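Local coordinates for HD domain protein (Enterococcus faecalis, PDB 4LRL) that probably hydrolyses deoxyribonucleoside triphosphates at a metal-bearing HD-type site, under allosteric control by nucleotides bound elsewhere in the four-chain assembly, at residues 56-61 and 130-135. Numbering follows the deposited sequence.
Sequences LDLINS and AALLHD. With NI (nickel (II) ion), chain N; DGT (2'-deoxyguanosine-5'-triphosphate), chain O.
L132 meets L58 and I59 mainly through one methyl, CD2, and this apolar junction joins helix 53-60 to helix 124-133. CD2 of L132 lies 3.6 Å from CB of L58 and 3.7 Å from CG1 of I59, so it sits in the notch between CB of L58 and the CG1 branch of I59. With CG of L132 anti to the backbone N (chi1 -173°), the side chain extends across the gap, crossing that of I59 at about a right angle. A looser methyl pair flanks it, L58 CD1 to L133 CD1. All four residues are buried; helix 87-108 supplies L92 against I59 and L132, while L172 of helix 167-175 packs on L58 and L133.

The two segments meet without a polar bond between them; each has its own, inside and outside it. At the end of helix 53-60, O of L58 takes two donors, N and OG of S61, the hydroxyl at 2.7 Å; S61 is also the N-cap of the next helix. In the other segment, ND1 of H134 donates to O of A131 at 2.8 Å, with an N-H...O angle of 134° and the acceptor well off the ring plane. This bent bond, together with the metal bond at NE2, helps hold the ring's rotation; a proton on ND1 leaves NE2 to bind the metal.

Ligand contacts lie beyond the junction. OD1 of N60 accepts from both N1 (3.0 Å) and N2 of dGTP, a pairing consistent with recognition of guanine at its N1 and N2 edge, while CG2 of I59 approaches O6 at 3.6 Å. Nickel is coordinated by NE2 of H134 and OD2 of D135, each at 2.2 Å, and by two waters. One of these waters also donates to OD1 of D135. H90 and D207 complete the H...HD...D metal site of the HD-domain fold, here joined by apolar contacts of L58 and I59 with L132 and L133 to a helix of a dGTP pocket shared with a second subunit.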
loop_
_atom_site.group_PDB
_atom_site.type_symbol
_atom_site.label_atom_id
_atom_site.label_comp_id
_atom_site.label_asym_id
_atom_site.label_seq_id
_atom_site.Cartn_x
_atom_site.Cartn_y
_atom_site.Cartn_z
ATOM N N LEU C 56 10.854 29.557 -3.053
ATOM C CA LEU C 56 9.916 29.641 -4.165
ATOM C C LEU C 56 10.608 30.162 -5.425
ATOM O O LEU C 56 10.418 29.616 -6.520
ATOM C CB LEU C 56 8.708 30.511 -3.817
ATOM C CG LEU C 56 7.663 30.627 -4.940
ATOM C CD1 LEU C 56 7.050 29.276 -5.275
ATOM C CD2 LEU C 56 6.589 31.632 -4.605
ATOM N N ASP C 57 11.418 31.209 -5.252
ATOM C CA ASP C 57 12.180 31.789 -6.358
ATOM C C ASP C 57 13.186 30.799 -6.947
ATOM O O ASP C 57 13.367 30.743 -8.166
ATOM C CB ASP C 57 12.906 33.064 -5.919
ATOM C CG ASP C 57 11.966 34.229 -5.681
ATOM O OD1 ASP C 57 10.800 34.181 -6.131
ATOM O OD2 ASP C 57 12.406 35.206 -5.047
ATOM N N LEU C 58 13.840 30.025 -6.086
ATOM C CA LEU C 58 14.801 29.033 -6.564
ATOM C C LEU C 58 14.106 27.955 -7.386
ATOM O O LEU C 58 14.595 27.584 -8.456
ATOM C CB LEU C 58 15.607 28.425 -5.413
ATOM C CG LEU C 58 16.730 29.294 -4.823
ATOM C CD1 LEU C 58 17.319 28.619 -3.587
ATOM C CD2 LEU C 58 17.835 29.609 -5.838
ATOM N N ILE C 59 12.958 27.477 -6.895
ATOM C CA ILE C 59 12.149 26.485 -7.604
ATOM C C ILE C 59 11.741 27.006 -8.970
ATOM O O ILE C 59 11.798 26.289 -9.958
ATOM C CB ILE C 59 10.885 26.096 -6.785
ATOM C CG1 ILE C 59 11.301 25.304 -5.537
ATOM C CG2 ILE C 59 9.874 25.320 -7.658
ATOM C CD1 ILE C 59 10.199 25.068 -4.533
ATOM N N ASN C 60 11.350 28.275 -9.007
ATOM C CA ASN C 60 10.879 28.921 -10.217
ATOM C C ASN C 60 11.989 29.308 -11.190
ATOM O O ASN C 60 11.702 29.646 -12.344
ATOM C CB ASN C 60 10.031 30.148 -9.862
ATOM C CG ASN C 60 8.620 29.781 -9.442
ATOM O OD1 ASN C 60 8.134 28.679 -9.725
ATOM N ND2 ASN C 60 7.944 30.711 -8.774
ATOM N N SER C 61 13.242 29.253 -10.725
ATOM C CA SER C 61 14.401 29.692 -11.513
ATOM C C SER C 61 14.678 28.776 -12.714
ATOM O O SER C 61 14.338 27.595 -12.681
ATOM C CB SER C 61 15.651 29.782 -10.631
ATOM O OG SER C 61 16.228 28.500 -10.440
ATOM N N ALA C 130 20.795 24.429 -0.197
ATOM C CA ALA C 130 21.671 23.315 -0.591
ATOM C C ALA C 130 20.907 22.033 -0.923
ATOM O O ALA C 130 21.282 21.321 -1.852
ATOM C CB ALA C 130 22.717 23.053 0.447
ATOM N N ALA C 131 19.836 21.752 -0.183
ATOM C CA ALA C 131 19.003 20.579 -0.451
ATOM C C ALA C 131 18.303 20.672 -1.810
ATOM O O ALA C 131 18.284 19.715 -2.575
ATOM C CB ALA C 131 17.986 20.396 0.644
ATOM N N LEU C 132 17.739 21.837 -2.107
ATOM C CA LEU C 132 17.052 22.043 -3.364
ATOM C C LEU C 132 18.000 21.991 -4.571
ATOM O O LEU C 132 17.649 21.464 -5.642
ATOM C CB LEU C 132 16.297 23.370 -3.329
ATOM C CG LEU C 132 15.389 23.636 -4.530
ATOM C CD1 LEU C 132 14.306 22.540 -4.639
ATOM C CD2 LEU C 132 14.784 25.018 -4.420
ATOM N N LEU C 133 19.200 22.530 -4.390
ATOM C CA LEU C 133 20.121 22.742 -5.502
ATOM C C LEU C 133 21.149 21.634 -5.658
ATOM O O LEU C 133 21.983 21.707 -6.567
ATOM C CB LEU C 133 20.842 24.085 -5.338
ATOM C CG LEU C 133 19.999 25.361 -5.361
ATOM C CD1 LEU C 133 20.848 26.533 -4.911
ATOM C CD2 LEU C 133 19.396 25.599 -6.749
ATOM N N HIS C 134 21.093 20.612 -4.800
ATOM C CA HIS C 134 22.180 19.612 -4.728
ATOM C C HIS C 134 22.504 18.920 -6.066
ATOM O O HIS C 134 23.628 18.520 -6.297
ATOM C CB HIS C 134 21.938 18.578 -3.606
ATOM C CG HIS C 134 20.933 17.517 -3.958
ATOM N ND1 HIS C 134 19.592 17.786 -4.158
ATOM C CD2 HIS C 134 21.080 16.182 -4.149
ATOM C CE1 HIS C 134 18.960 16.666 -4.460
ATOM N NE2 HIS C 134 19.838 15.678 -4.465
ATOM N N ASP C 135 21.515 18.811 -6.942
ATOM C CA ASP C 135 21.656 18.062 -8.190
ATOM C C ASP C 135 21.508 18.950 -9.418
ATOM O O ASP C 135 21.355 18.440 -10.531
ATOM C CB ASP C 135 20.594 16.965 -8.261
ATOM C CG ASP C 135 20.972 15.721 -7.479
ATOM O OD1 ASP C 135 22.164 15.526 -7.127
ATOM O OD2 ASP C 135 20.050 14.922 -7.218
HETATM NI NI NI N . 20.009 13.666 -5.365
HETATM P PG DGT O . 0.782 32.398 -7.484
HETATM O O1G DGT O . 1.089 33.736 -8.125
HETATM O O2G DGT O . 1.990 31.652 -6.965
HETATM O O3G DGT O . -0.388 32.459 -6.521
HETATM O O3B DGT O . 0.287 31.496 -8.728
HETATM P PB DGT O . -0.643 30.198 -8.510
HETATM O O1B DGT O . -0.495 29.708 -7.093
HETATM O O2B DGT O . -2.021 30.515 -9.048
HETATM O O3A DGT O . 0.015 29.140 -9.544
HETATM P PA DGT O . 1.527 28.593 -9.459
HETATM O O1A DGT O . 2.231 29.098 -8.238
HETATM O O2A DGT O . 2.179 28.796 -10.802
HETATM O "O5'" DGT O . 1.274 27.015 -9.263
HETATM C "C5'" DGT O . 0.262 26.543 -8.371
HETATM C "C4'" DGT O . 0.306 25.023 -8.270
HETATM O "O4'" DGT O . 1.336 24.496 -9.104
HETATM C "C3'" DGT O . 0.625 24.583 -6.849
HETATM O "O3'" DGT O . -0.331 23.591 -6.438
HETATM C "C2'" DGT O . 2.023 23.990 -6.903
HETATM C "C1'" DGT O . 2.129 23.567 -8.360
HETATM N N9 DGT O . 3.510 23.530 -8.909
HETATM C C8 DGT O . 4.117 22.424 -9.369
HETATM N N7 DGT O . 5.363 22.692 -9.826
HETATM C C5 DGT O . 5.563 24.004 -9.659
HETATM C C6 DGT O . 6.669 24.940 -9.933
HETATM O O6 DGT O . 7.727 24.521 -10.451
HETATM N N1 DGT O . 6.488 26.229 -9.612
HETATM C C2 DGT O . 5.345 26.692 -9.058
HETATM N N2 DGT O . 5.239 28.006 -8.762
HETATM N N3 DGT O . 4.285 25.883 -8.782
HETATM C C4 DGT O . 4.341 24.555 -9.055
HETATM O O HOH W 1 21.996 12.978 -5.768
HETATM O O HOH W 2 19.946 11.842 -6.949
#